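Local coordinates for fibronectin-binding protein (Streptococcus pyogenes, PDB 5A0L) that mediates covalent binding to the host through an internal thioester in its N-terminal domain, displayed on the bacterial surface as part of a fibronectin-binding adhesin, at residues 18-23 with 36-41; 27-32 with 153-158; 141-146 with 166-171. All coordinates share one frame; numbering follows the deposited sequence.

Contact 1: residues 18-23 with 36-41; sequences PWYGYD and KVNLKG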
ATOM      1  N   PRO A  18       2.533  -2.635  19.514  1.00 13.73           N
ATOM      2  CA  PRO A  18       3.285  -1.444  19.933  1.00 14.88           C
ATOM      3  C   PRO A  18       3.539  -0.401  18.828  1.00 14.42           C
ATOM      4  O   PRO A  18       4.004   0.700  19.155  1.00 15.88           O
ATOM      5  CB  PRO A  18       4.604  -2.050  20.413  1.00 16.72           C
ATOM      6  CG  PRO A  18       4.812  -3.206  19.457  1.00 16.44           C
ATOM      7  CD  PRO A  18       3.419  -3.786  19.293  1.00 15.51           C
ATOM      8  N   TRP A  19       3.293  -0.748  17.559  1.00 13.82           N
ATOM      9  CA  TRP A  19       3.579   0.174  16.452  1.00 13.52           C
ATOM     10  C   TRP A  19       2.458   1.173  16.297  1.00 13.74           C
ATOM     11  O   TRP A  19       1.282   0.805  16.317  1.00 14.14           O
ATOM     12  CB  TRP A  19       3.743  -0.636  15.143  1.00 12.92           C
ATOM     13  CG  TRP A  19       5.010  -1.426  15.099  1.00 13.31           C
ATOM     14  CD1 TRP A  19       5.250  -2.630  15.687  1.00 15.06           C
ATOM     15  CD2 TRP A  19       6.251  -1.050  14.466  1.00 13.23           C
ATOM     16  NE1 TRP A  19       6.559  -3.026  15.478  1.00 15.69           N
ATOM     17  CE2 TRP A  19       7.183  -2.071  14.719  1.00 14.66           C
ATOM     18  CE3 TRP A  19       6.652   0.046  13.673  1.00 13.69           C
ATOM     19  CZ2 TRP A  19       8.493  -2.013  14.237  1.00 15.31           C
ATOM     20  CZ3 TRP A  19       7.925   0.070  13.198  1.00 14.83           C
ATOM     21  CH2 TRP A  19       8.835  -0.919  13.508  1.00 15.97           C
ATOM     22  N   TYR A  20       2.815   2.445  16.121  1.00 14.07           N
ATOM     23  CA  TYR A  20       1.862   3.501  15.806  1.00 13.42           C
ATOM     24  C   TYR A  20       1.732   3.602  14.278  1.00 12.86           C
ATOM     25  O   TYR A  20       2.747   3.718  13.591  1.00 14.53           O
ATOM     26  CB  TYR A  20       2.374   4.811  16.398  1.00 14.29           C
ATOM     27  CG  TYR A  20       1.524   6.047  16.202  1.00 14.48           C
ATOM     28  CD1 TYR A  20       0.156   6.029  16.245  1.00 15.87           C
ATOM     29  CD2 TYR A  20       2.133   7.263  15.952  1.00 15.02           C
ATOM     30  CE1 TYR A  20      -0.597   7.174  16.059  1.00 16.83           C
ATOM     31  CE2 TYR A  20       1.419   8.414  15.762  1.00 17.08           C
ATOM     32  CZ  TYR A  20       0.053   8.398  15.788  1.00 15.67           C
ATOM     33  OH  TYR A  20      -0.686   9.542  15.601  1.00 17.02           O
ATOM     34  N   GLY A  21       0.495   3.535  13.777  1.00 12.64           N
ATOM     35  CA  GLY A  21       0.193   3.711  12.394  1.00 13.22           C
ATOM     36  C   GLY A  21      -0.642   4.945  12.202  1.00 13.38           C
ATOM     37  O   GLY A  21      -1.617   5.144  12.943  1.00 15.21           O
ATOM     38  N   TYR A  22      -0.334   5.740  11.188  1.00 12.93           N
ATOM     39  CA  TYR A  22      -0.917   7.055  11.072  1.00 13.03           C
ATOM     40  C   TYR A  22      -0.908   7.547   9.640  1.00 12.33           C
ATOM     41  O   TYR A  22      -0.077   7.122   8.812  1.00 14.09           O
ATOM     42  CB  TYR A  22      -0.167   8.106  11.951  1.00 14.76           C
ATOM     43  CG  TYR A  22       1.342   8.036  11.854  1.00 14.33           C
ATOM     44  CD1 TYR A  22       2.067   7.124  12.606  1.00 15.06           C
ATOM     45  CD2 TYR A  22       2.067   8.915  11.022  1.00 14.75           C
ATOM     46  CE1 TYR A  22       3.453   7.059  12.560  1.00 15.27           C
ATOM     47  CE2 TYR A  22       3.459   8.862  10.996  1.00 16.33           C
ATOM     48  CZ  TYR A  22       4.141   7.940  11.764  1.00 15.58           C
ATOM     49  OH  TYR A  22       5.525   7.836  11.762  1.00 17.42           O
ATOM     50  N   ASP A  23      -1.843   8.437   9.324  1.00 12.90           N
ATOM     51  CA  ASP A  23      -1.888   9.080   8.010  1.00 13.69           C
ATOM     52  C   ASP A  23      -1.129  10.399   8.111  1.00 14.18           C
ATOM     53  O   ASP A  23      -1.573  11.302   8.812  1.00 15.37           O
ATOM     54  CB  ASP A  23      -3.318   9.310   7.575  1.00 14.04           C
ATOM     55  CG  ASP A  23      -3.446   9.849   6.172  1.00 15.49           C
ATOM     56  OD1 ASP A  23      -2.430  10.055   5.468  1.00 15.54           O
ATOM     57  OD2 ASP A  23      -4.609  10.073   5.763  1.00 19.60           O
ATOM     58  N   LYS A  36       2.060   5.774   7.336  1.00 12.45           N
ATOM     59  CA  LYS A  36       3.331   5.431   7.948  1.00 12.62           C
ATOM     60  C   LYS A  36       3.135   4.603   9.189  1.00 12.98           C
ATOM     61  O   LYS A  36       2.074   4.684   9.822  1.00 13.91           O
ATOM     62  CB  LYS A  36       4.136   6.690   8.351  1.00 14.88           C
ATOM     63  CG  LYS A  36       4.239   7.784   7.301  1.00 15.91           C
ATOM     64  CD  LYS A  36       5.136   7.447   6.118  1.00 16.91           C
ATOM     65  CE  LYS A  36       5.338   8.704   5.263  1.00 18.27           C
ATOM     66  NZ  LYS A  36       6.052   8.464   4.021  1.00 21.48           N
ATOM     67  N   VAL A  37       4.158   3.862   9.565  1.00 12.47           N
ATOM     68  CA  VAL A  37       4.242   3.227  10.864  1.00 13.21           C
ATOM     69  C   VAL A  37       5.577   3.570  11.523  1.00 13.04           C
ATOM     70  O   VAL A  37       6.615   3.708  10.859  1.00 14.49           O
ATOM     71  CB  VAL A  37       4.090   1.684  10.802  1.00 14.18           C
ATOM     72  CG1 VAL A  37       2.697   1.310  10.301  1.00 14.94           C
ATOM     73  CG2 VAL A  37       5.150   1.029   9.938  1.00 15.49           C
ATOM     74  N   ASN A  38       5.561   3.669  12.848  1.00 13.29           N
ATOM     75  CA  ASN A  38       6.801   3.778  13.607  1.00 14.32           C
ATOM     76  C   ASN A  38       6.666   3.157  14.986  1.00 13.33           C
ATOM     77  O   ASN A  38       5.546   2.757  15.385  1.00 14.44           O
ATOM     78  CB  ASN A  38       7.407   5.216  13.604  1.00 15.62           C
ATOM     79  CG  ASN A  38       6.887   6.109  14.699  1.00 15.84           C
ATOM     80  OD1 ASN A  38       5.747   5.979  15.153  1.00 16.13           O
ATOM     81  ND2 ASN A  38       7.713   7.106  15.071  1.00 16.58           N
ATOM     82  N   LEU A  39       7.764   3.050  15.717  1.00 14.90           N
ATOM     83  CA  LEU A  39       7.803   2.319  16.959  1.00 15.09           C
ATOM     84  C   LEU A  39       8.446   3.230  18.009  1.00 15.97           C
ATOM     85  O   LEU A  39       9.648   3.475  17.995  1.00 17.62           O
ATOM     86  CB  LEU A  39       8.613   1.031  16.819  1.00 16.33           C
ATOM     87  CG  LEU A  39       8.708   0.163  18.059  1.00 17.24           C
ATOM     88  CD1 LEU A  39       7.355  -0.368  18.463  1.00 18.53           C
ATOM     89  CD2 LEU A  39       9.670  -0.992  17.815  1.00 19.03           C
ATOM     90  N   LYS A  40       7.619   3.748  18.918  1.00 18.61           N
ATOM     91  CA  LYS A  40       8.040   4.584  20.035  1.00 20.95           C
ATOM     92  C   LYS A  40       9.084   5.610  19.601  1.00 20.08           C
ATOM     93  O   LYS A  40      10.166   5.736  20.189  1.00 22.38           O
ATOM     94  CB  LYS A  40       8.514   3.714  21.188  1.00 24.73           C
ATOM     95  CG  LYS A  40       7.356   2.862  21.753  1.00 28.71           C
ATOM     96  CD  LYS A  40       7.747   2.025  22.948  1.00 37.40           C
ATOM     97  CE  LYS A  40       8.412   0.722  22.547  1.00 46.20           C
ATOM     98  NZ  LYS A  40       8.634  -0.143  23.741  1.00 50.45           N
ATOM     99  N   GLY A  41       8.717   6.362  18.576  1.00 17.80           N
ATOM    100  CA  GLY A  41       9.548   7.487  18.157  1.00 18.11           C
ATOM    101  C   GLY A  41      10.703   7.178  17.218  1.00 18.76           C
ATOM    102  O   GLY A  41      11.516   8.049  16.928  1.00 22.69           O
TER
HETATM  103  O   HOH W   1       4.788   3.369  18.898  1.00 16.67           O

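Contact 2: residues 27-32 with 153-158; sequences GIFARY and NGEISE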
ATOM      1  N   GLY A  27      -2.912  17.528   3.645  1.00 22.54           N
ATOM      2  CA  GLY A  27      -3.522  18.392   2.634  1.00 23.62           C
ATOM      3  C   GLY A  27      -5.037  18.300   2.526  1.00 24.67           C
ATOM      4  O   GLY A  27      -5.709  17.643   3.341  1.00 25.23           O
ATOM      5  N   ILE A  28      -5.587  18.957   1.506  1.00 27.68           N
ATOM      6  CA  ILE A  28      -7.026  19.157   1.406  1.00 30.38           C
ATOM      7  C   ILE A  28      -7.767  18.180   0.494  1.00 31.86           C
ATOM      8  O   ILE A  28      -8.993  18.247   0.391  1.00 35.30           O
ATOM      9  CB  ILE A  28      -7.353  20.609   0.955  1.00 31.49           C
ATOM     10  CG1 ILE A  28      -6.912  20.873  -0.490  1.00 32.21           C
ATOM     11  CG2 ILE A  28      -6.704  21.618   1.896  1.00 34.73           C
ATOM     12  CD1 ILE A  28      -7.414  22.173  -1.083  1.00 37.47           C
ATOM     13  N   PHE A  29      -7.044  17.283  -0.169  1.00 26.25           N
ATOM     14  CA  PHE A  29      -7.652  16.413  -1.172  1.00 27.90           C
ATOM     15  C   PHE A  29      -7.909  15.037  -0.581  1.00 28.38           C
ATOM     16  O   PHE A  29      -6.981  14.288  -0.259  1.00 26.59           O
ATOM     17  CB  PHE A  29      -6.784  16.337  -2.435  1.00 26.44           C
ATOM     18  CG  PHE A  29      -6.507  17.685  -3.054  1.00 30.55           C
ATOM     19  CD1 PHE A  29      -7.520  18.408  -3.690  1.00 37.30           C
ATOM     20  CD2 PHE A  29      -5.232  18.258  -2.979  1.00 34.50           C
ATOM     21  CE1 PHE A  29      -7.258  19.646  -4.250  1.00 43.11           C
ATOM     22  CE2 PHE A  29      -4.974  19.507  -3.529  1.00 45.97           C
ATOM     23  CZ  PHE A  29      -5.988  20.202  -4.166  1.00 55.30           C
ATOM     24  N   ALA A  30      -9.189  14.721  -0.431  1.00 31.24           N
ATOM     25  CA  ALA A  30      -9.616  13.493   0.240  1.00 29.66           C
ATOM     26  C   ALA A  30      -9.160  12.221  -0.461  1.00 27.22           C
ATOM     27  O   ALA A  30      -9.133  11.148   0.148  1.00 27.45           O
ATOM     28  CB  ALA A  30     -11.129  13.484   0.384  1.00 34.34           C
ATOM     29  N   ARG A  31      -8.816  12.335  -1.742  1.00 26.59           N
ATOM     30  CA  ARG A  31      -8.320  11.183  -2.503  1.00 24.18           C
ATOM     31  C   ARG A  31      -6.963  10.649  -2.015  1.00 20.12           C
ATOM     32  O   ARG A  31      -6.596   9.510  -2.304  1.00 22.78           O
ATOM     33  CB  ARG A  31      -8.232  11.511  -4.004  1.00 27.88           C
ATOM     34  CG  ARG A  31      -7.240  12.597  -4.387  1.00 26.85           C
ATOM     35  CD  ARG A  31      -7.249  12.769  -5.889  1.00 32.54           C
ATOM     36  NE  ARG A  31      -6.349  13.837  -6.289  1.00 36.24           N
ATOM     37  CZ  ARG A  31      -6.677  15.123  -6.373  1.00 34.00           C
ATOM     38  NH1 ARG A  31      -7.913  15.542  -6.076  1.00 36.97           N
ATOM     39  NH2 ARG A  31      -5.752  16.002  -6.747  1.00 43.58           N
ATOM     40  N   TYR A  32      -6.211  11.492  -1.307  1.00 17.33           N
ATOM     41  CA  TYR A  32      -4.860  11.149  -0.905  1.00 15.78           C
ATOM     42  C   TYR A  32      -4.742  10.698   0.542  1.00 15.58           C
ATOM     43  O   TYR A  32      -5.425  11.208   1.425  1.00 16.84           O
ATOM     44  CB  TYR A  32      -3.893  12.310  -1.097  1.00 16.17           C
ATOM     45  CG  TYR A  32      -3.708  12.772  -2.530  1.00 16.07           C
ATOM     46  CD1 TYR A  32      -3.472  11.865  -3.565  1.00 15.54           C
ATOM     47  CD2 TYR A  32      -3.693  14.107  -2.842  1.00 20.25           C
ATOM     48  CE1 TYR A  32      -3.262  12.269  -4.864  1.00 16.27           C
ATOM     49  CE2 TYR A  32      -3.504  14.529  -4.141  1.00 20.98           C
ATOM     50  CZ  TYR A  32      -3.283  13.602  -5.145  1.00 18.50           C
ATOM     51  OH  TYR A  32      -3.146  14.045  -6.424  1.00 23.51           O
ATOM     52  N   ASN A 153     -11.723  18.404 -13.855  1.00 22.94           N
ATOM     53  CA  ASN A 153     -11.810  19.459 -12.847  1.00 26.16           C
ATOM     54  C   ASN A 153     -10.502  20.176 -12.512  1.00 26.47           C
ATOM     55  O   ASN A 153     -10.441  21.007 -11.580  1.00 32.52           O
ATOM     56  CB  ASN A 153     -12.416  18.852 -11.594  1.00 28.35           C
ATOM     57  CG  ASN A 153     -13.900  18.632 -11.757  1.00 29.53           C
ATOM     58  OD1 ASN A 153     -14.381  17.513 -11.921  1.00 45.49           O
ATOM     59  ND2 ASN A 153     -14.634  19.725 -11.805  1.00 30.56           N
ATOM     60  N   GLY A 154      -9.467  19.872 -13.283  1.00 25.45           N
ATOM     61  CA  GLY A 154      -8.188  20.551 -13.167  1.00 26.30           C
ATOM     62  C   GLY A 154      -7.400  20.193 -11.929  1.00 29.84           C
ATOM     63  O   GLY A 154      -6.478  20.913 -11.547  1.00 36.61           O
ATOM     64  N   GLU A 155      -7.725  19.052 -11.329  1.00 27.97           N
ATOM     65  CA  GLU A 155      -7.095  18.630 -10.079  1.00 30.73           C
ATOM     66  C   GLU A 155      -5.840  17.800 -10.259  1.00 31.78           C
ATOM     67  O   GLU A 155      -4.941  17.839  -9.404  1.00 38.07           O
ATOM     68  CB  GLU A 155      -8.070  17.887  -9.195  1.00 31.18           C
ATOM     69  CG  GLU A 155      -9.239  18.762  -8.793  1.00 36.13           C
ATOM     70  CD  GLU A 155     -10.082  18.187  -7.690  1.00 41.50           C
ATOM     71  OE1 GLU A 155      -9.780  17.102  -7.158  1.00 48.71           O
ATOM     72  OE2 GLU A 155     -11.070  18.855  -7.347  1.00 57.77           O
ATOM     73  N   ILE A 156      -5.826  16.984 -11.311  1.00 29.88           N
ATOM     74  CA  ILE A 156      -4.639  16.272 -11.714  1.00 28.15           C
ATOM     75  C   ILE A 156      -4.487  16.553 -13.192  1.00 29.54           C
ATOM     76  O   ILE A 156      -5.475  16.530 -13.939  1.00 30.05           O
ATOM     77  CB  ILE A 156      -4.710  14.741 -11.467  1.00 29.11           C
ATOM     78  CG1 ILE A 156      -5.099  14.425 -10.021  1.00 30.34           C
ATOM     79  CG2 ILE A 156      -3.357  14.122 -11.772  1.00 32.68           C
ATOM     80  CD1 ILE A 156      -5.358  12.966  -9.725  1.00 28.89           C
ATOM     81  N   SER A 157      -3.260  16.847 -13.601  1.00 31.98           N
ATOM     82  CA  SER A 157      -3.000  17.143 -14.989  1.00 38.95           C
ATOM     83  C   SER A 157      -3.205  15.891 -15.820  1.00 43.25           C
ATOM     84  O   SER A 157      -3.087  14.738 -15.337  1.00 32.90           O
ATOM     85  CB  SER A 157      -1.591  17.692 -15.176  1.00 38.34           C
ATOM     86  OG  SER A 157      -0.639  16.680 -14.802  1.00 48.21           O
ATOM     87  N   GLU A 158      -3.565  16.158 -17.069  1.00 54.69           N
ATOM     88  CA  GLU A 158      -3.652  15.122 -18.060  1.00 39.86           C
ATOM     89  C   GLU A 158      -2.344  14.346 -18.080  1.00 36.64           C
ATOM     90  O   GLU A 158      -2.369  13.122 -18.114  1.00 33.98           O
ATOM     91  CB  GLU A 158      -3.952  15.718 -19.435  1.00 47.20           C
ATOM     92  CG  GLU A 158      -4.303  14.704 -20.517  1.00 53.04           C
ATOM     93  CD  GLU A 158      -5.698  14.122 -20.354  1.00 57.71           C
ATOM     94  OE1 GLU A 158      -5.871  13.298 -19.445  1.00 78.69           O
ATOM     95  OE2 GLU A 158      -6.617  14.473 -21.139  1.00 78.12           O
TER
HETATM   96  O   HOH W   2      -2.869  16.912  -7.275  1.00 45.12           O

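Contact 3: residues 141-146 with 166-171; sequences NDVNKM and EALKKL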
ATOM      1  N   ASN A 141     -11.397  -2.710 -14.201  0.50 26.99           N
ATOM      2  CA  ASN A 141     -11.688  -3.036 -15.595  0.50 30.14           C
ATOM      3  C   ASN A 141     -11.812  -1.814 -16.517  0.50 28.23           C
ATOM      4  O   ASN A 141     -12.058  -1.976 -17.718  0.50 36.96           O
ATOM      5  CB  ASN A 141     -12.970  -3.863 -15.645  0.50 33.06           C
ATOM      6  CG  ASN A 141     -14.053  -3.282 -14.772  0.50 33.05           C
ATOM      7  OD1 ASN A 141     -14.199  -2.065 -14.686  0.50 40.66           O
ATOM      8  ND2 ASN A 141     -14.830  -4.140 -14.134  0.50 33.09           N
ATOM      9  N   ASP A 142     -11.606  -0.615 -15.966  1.00 23.57           N
ATOM     10  CA  ASP A 142     -11.792   0.646 -16.681  1.00 24.63           C
ATOM     11  C   ASP A 142     -10.592   1.582 -16.439  1.00 20.13           C
ATOM     12  O   ASP A 142     -10.779   2.794 -16.223  1.00 20.34           O
ATOM     13  CB  ASP A 142     -13.062   1.294 -16.081  1.00 29.30           C
ATOM     14  CG  ASP A 142     -13.874   2.039 -17.064  1.00 41.57           C
ATOM     15  OD1 ASP A 142     -13.987   1.554 -18.208  1.00 46.28           O
ATOM     16  OD2 ASP A 142     -14.462   3.079 -16.664  1.00 54.91           O
ATOM     17  N   VAL A 143      -9.372   1.051 -16.503  1.00 18.87           N
ATOM     18  CA  VAL A 143      -8.202   1.858 -16.101  1.00 18.22           C
ATOM     19  C   VAL A 143      -8.057   3.109 -16.976  1.00 18.23           C
ATOM     20  O   VAL A 143      -7.666   4.157 -16.473  1.00 17.95           O
ATOM     21  CB  VAL A 143      -6.900   1.014 -16.074  1.00 19.19           C
ATOM     22  CG1 VAL A 143      -5.664   1.884 -15.833  1.00 21.01           C
ATOM     23  CG2 VAL A 143      -6.989  -0.090 -15.040  1.00 20.33           C
ATOM     24  N   ASN A 144      -8.400   3.011 -18.262  1.00 20.14           N
ATOM     25  CA  ASN A 144      -8.255   4.165 -19.159  1.00 20.32           C
ATOM     26  C   ASN A 144      -9.103   5.353 -18.812  1.00 21.56           C
ATOM     27  O   ASN A 144      -8.842   6.451 -19.312  1.00 24.59           O
ATOM     28  CB  ASN A 144      -8.561   3.788 -20.601  1.00 25.32           C
ATOM     29  CG  ASN A 144      -7.447   3.037 -21.246  1.00 28.19           C
ATOM     30  OD1 ASN A 144      -6.328   3.000 -20.742  1.00 30.63           O
ATOM     31  ND2 ASN A 144      -7.744   2.441 -22.398  1.00 34.48           N
ATOM     32  N   LYS A 145     -10.141   5.143 -17.999  1.00 19.78           N
ATOM     33  CA  LYS A 145     -10.990   6.238 -17.536  1.00 20.26           C
ATOM     34  C   LYS A 145     -10.734   6.630 -16.087  1.00 19.32           C
ATOM     35  O   LYS A 145     -11.366   7.536 -15.585  1.00 20.16           O
ATOM     36  CB  LYS A 145     -12.473   5.881 -17.732  1.00 21.66           C
ATOM     37  CG  LYS A 145     -12.922   5.842 -19.184  1.00 25.04           C
ATOM     38  CD  LYS A 145     -14.311   5.278 -19.338  1.00 27.25           C
ATOM     39  CE  LYS A 145     -14.851   5.536 -20.741  1.00 30.57           C
ATOM     40  NZ  LYS A 145     -13.951   4.996 -21.813  1.00 37.88           N
ATOM     41  N   MET A 146      -9.811   5.965 -15.406  1.00 17.89           N
ATOM     42  CA  MET A 146      -9.595   6.279 -13.991  1.00 15.88           C
ATOM     43  C   MET A 146      -9.061   7.687 -13.836  1.00 15.88           C
ATOM     44  O   MET A 146      -8.202   8.136 -14.602  1.00 16.59           O
ATOM     45  CB  MET A 146      -8.684   5.256 -13.330  1.00 17.88           C
ATOM     46  CG  MET A 146      -9.404   3.936 -13.099  1.00 18.59           C
ATOM     47  SD  MET A 146      -8.328   2.678 -12.384  1.00 19.94           S
ATOM     48  CE  MET A 146      -8.202   3.254 -10.725  1.00 21.32           C
ATOM     49  N   GLU A 166      -0.938   4.206 -16.996  1.00 15.77           N
ATOM     50  CA  GLU A 166      -0.015   3.253 -17.571  1.00 15.98           C
ATOM     51  C   GLU A 166       0.725   2.462 -16.509  1.00 14.93           C
ATOM     52  O   GLU A 166       0.970   1.252 -16.657  1.00 16.25           O
ATOM     53  CB  GLU A 166       0.941   3.969 -18.559  1.00 19.41           C
ATOM     54  CG  GLU A 166       0.220   4.515 -19.791  1.00 24.33           C
ATOM     55  CD  GLU A 166      -0.654   3.461 -20.488  1.00 27.33           C
ATOM     56  OE1 GLU A 166      -0.088   2.435 -20.918  1.00 30.94           O
ATOM     57  OE2 GLU A 166      -1.917   3.643 -20.601  1.00 33.83           O
ATOM     58  N   ALA A 167       1.103   3.128 -15.423  1.00 14.28           N
ATOM     59  CA  ALA A 167       1.781   2.459 -14.323  1.00 13.93           C
ATOM     60  C   ALA A 167       0.876   1.390 -13.705  1.00 13.38           C
ATOM     61  O   ALA A 167       1.324   0.282 -13.410  1.00 14.02           O
ATOM     62  CB  ALA A 167       2.255   3.442 -13.279  1.00 14.80           C
ATOM     63  N   LEU A 168      -0.379   1.761 -13.470  1.00 13.00           N
ATOM     64  CA  LEU A 168      -1.307   0.815 -12.844  1.00 12.95           C
ATOM     65  C   LEU A 168      -1.461  -0.466 -13.699  1.00 13.09           C
ATOM     66  O   LEU A 168      -1.435  -1.585 -13.169  1.00 14.08           O
ATOM     67  CB  LEU A 168      -2.639   1.502 -12.588  1.00 13.17           C
ATOM     68  CG  LEU A 168      -3.679   0.636 -11.883  1.00 13.08           C
ATOM     69  CD1 LEU A 168      -3.164   0.054 -10.587  1.00 13.68           C
ATOM     70  CD2 LEU A 168      -4.937   1.472 -11.642  1.00 15.60           C
ATOM     71  N   LYS A 169      -1.580  -0.301 -15.007  1.00 13.78           N
ATOM     72  CA  LYS A 169      -1.696  -1.449 -15.890  1.00 14.90           C
ATOM     73  C   LYS A 169      -0.483  -2.378 -15.756  1.00 15.26           C
ATOM     74  O   LYS A 169      -0.627  -3.600 -15.712  1.00 16.12           O
ATOM     75  CB  LYS A 169      -1.811  -0.999 -17.338  1.00 17.59           C
ATOM     76  CG  LYS A 169      -3.099  -0.306 -17.679  1.00 19.91           C
ATOM     77  CD  LYS A 169      -3.075   0.134 -19.144  1.00 23.60           C
ATOM     78  CE  LYS A 169      -4.267   0.977 -19.463  1.00 27.97           C
ATOM     79  NZ  LYS A 169      -4.152   1.548 -20.834  1.00 33.26           N
ATOM     80  N   LYS A 170       0.717  -1.798 -15.677  1.00 14.23           N
ATOM     81  CA  LYS A 170       1.918  -2.613 -15.551  1.00 14.84           C
ATOM     82  C   LYS A 170       1.943  -3.361 -14.222  1.00 13.97           C
ATOM     83  O   LYS A 170       2.378  -4.513 -14.134  1.00 15.50           O
ATOM     84  CB  LYS A 170       3.181  -1.764 -15.740  1.00 17.37           C
ATOM     85  CG  LYS A 170       3.322  -1.182 -17.155  1.00 18.06           C
ATOM     86  CD  LYS A 170       4.522  -0.247 -17.309  1.00 21.88           C
ATOM     87  CE  LYS A 170       4.494   0.567 -18.608  1.00 26.88           C
ATOM     88  NZ  LYS A 170       5.607   1.554 -18.503  1.00 30.52           N
ATOM     89  N   LEU A 171       1.505  -2.694 -13.157  1.00 13.48           N
ATOM     90  CA  LEU A 171       1.531  -3.272 -11.829  1.00 12.72           C
ATOM     91  C   LEU A 171       0.608  -4.469 -11.679  1.00 12.96           C
ATOM     92  O   LEU A 171       0.921  -5.354 -10.882  1.00 13.86           O
ATOM     93  CB  LEU A 171       1.232  -2.239 -10.746  1.00 12.19           C
ATOM     94  CG  LEU A 171       2.280  -1.159 -10.495  1.00 12.91           C
ATOM     95  CD1 LEU A 171       1.721  -0.103  -9.548  1.00 14.44           C
ATOM     96  CD2 LEU A 171       3.560  -1.748  -9.918  1.00 13.76           C
TER

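Contact 1: residues 18-23 with 36-41
Two pairs of backbone hydrogen bonds stitch Tyr20 to Asn38 and Tyr22 to Lys36. Tyr20 N gives to Asn38 O over 2.8 Å, and Lys36 N gives to Tyr22 O over 2.9 Å with an N-H...O angle of 166°. Between these rungs lies the non-hydrogen-bonded pair Gly21 and Val37, where CA-H...O contacts fill in: Val37 CA comes to 3.1 Å from Tyr20 O. Strands 19-23 and 35-39 form a beta hairpin, the first two strands of a closed six-stranded antiparallel barrel, and the other edge of 19-23 bonds through Gly21 to Asn66 on strand 66-72, closing the barrel.

Apolar packing gathers on the face that carries Trp19, Val37 and Leu39. Leu39 CB sits over the six-membered ring of Trp19, 3.6 Å from its centroid and only 5° off the normal, a CH-pi contact; beyond it Leu39 CD1 reaches Pro18 CB at 3.8 Å.

The other face belongs to Tyr20, Tyr22, Lys36 and Asn38. With CG tucked between backbone N and carbonyl carbon (chi1 45°), the Tyr22 ring swings across the neighbouring strand: Lys36 O lies over one face, Lys36 CB is 3.5 Å from Tyr22 CE2, and Asn38 OD1 meets the ring edge with the amide nearly perpendicular to it. The polar ends look elsewhere: Tyr20 OH to Tyr61 N, Tyr22 OH to Glu44, Lys36 NZ to Gln46 OE1, Asn38 ND2 to the carbonyls of Pro8 and Ser42.

Past the last rung, a water accepts from Lys40 N and lies 2.8 Å from Pro18 O.

Contact 2: residues 27-32 with 153-158
Arg31 meets Glu155 and Ile156 at once, its guanidinium reaching from one loop to the other. The charged pair is a salt bridge made by one N and one O: Arg31 NH1 comes to 2.7 Å from Glu155 OE1, close to the guanidinium plane but with an N-H...O angle of only 120°, so as a hydrogen bond it is weak. The carboxylate and guanidinium planes are 31° apart, and the two side chains approach at a slant.

Ile156 points back from the opposite loop, its CD1 3.7 Å from Arg31 NE and oblique to the guanidinium plane. On its own loop the arginine is flanked by aromatic neighbours. Phe29 CB lies over one guanidinium face, and Arg31 CG rides over the centre of the Tyr32 ring. Arg31 takes a first torsion of 64°, and the chain then runs straight from CG to NE, which carries the charge alongside the tyrosine as far as its hydroxyl. There NH2 of Arg31 donates to Tyr32 OH over 3.3 Å, nearly in the guanidinium plane; NE makes a weaker bond to the same oxygen. A water in that plane ties the loops together, donating to Tyr32 OH at 3.0 Å and to Glu155 O at 3.1 Å.

Phe29 to Tyr32 form a type I beta turn, while Gly154, at positive phi, is the C-prime residue of the Schellman motif ending helix 148-152; Ser157 is the N-cap of helix 158-172.

Tyr32 OH is also hydrogen-bonded to Asn122 OD1 on helix 120-135. Met by Asn122, the water and the long or weak arginine bonds, this hydroxyl is probably restrained in its orientation, and the nearby arginine charge would be expected to polarise it.

Contact 3: residues 141-146 with 166-171
Val143 and Asn144, on a short 3-10 turn, lean against Lys169 of helix 158-172. The turn belongs to the loop between helices 120-135 and 148-152, and the contact lays that loop along the flank of a helix in the helical part of the thioester domain.

Polar contact is concentrated at the amine of Lys169. Lys169 NZ donates to Asn144 OD1 over 2.6 Å, arriving in the carbonyl plane on a lone pair, with a C=O...N angle of 139°. The same amine forms a salt bridge one helical turn back, Lys169 NZ to Glu166 OE2 3.1 Å, on the syn side of the carboxylate and 20° out of its plane. The ammonium is therefore gripped by one neutral and one charged oxygen, from the loop and from its own helix. Lys169 is extended beyond CG, and this straight chain delivers NZ across the Asn144 side chain at about a right angle.

The methylenes below the amine serve the apolar side. Val143 points its CG1 branch, anti to the backbone N (chi1 173°), at the lysine stem, CG1 to Lys169 CG 3.8 Å. Its other branch is a looser neighbour of Leu168, whose side chain is buried and also touches Ala130 on helix 120-135.

Met146 completes the apolar contact, while its carbonyl oxygen takes a bond from Arg165 NE. The thioether crosses the leucine at about a right angle. Met146 SD lies 3.7 Å from Leu168 CD2, and the bend at the last torsion, about CG-SD, turns Met146 CE to 3.8 Å from the same methyl.

Overall arrangement
From the N terminus the chain passes residues 18-23 and then the 27-32 loop before 36-41 returns to close contact 1, the hairpin at the start of the barrel. Contact 2 opens inside that hairpin loop and closes only at 153-158, more than a hundred residues later, so the two cross; it ties the loop joining two barrel strands to the link between two helices. Residues 141-146 open contact 3 before contact 2 has closed, and 166-171 completes it, tying the loop before helix 148-152 to helix 158-172: these also cross, their centres 18 Å apart. Contacts 1 and 3 follow in series on opposite sides of the chain's centre, about 17 Å apart at their nearest atoms.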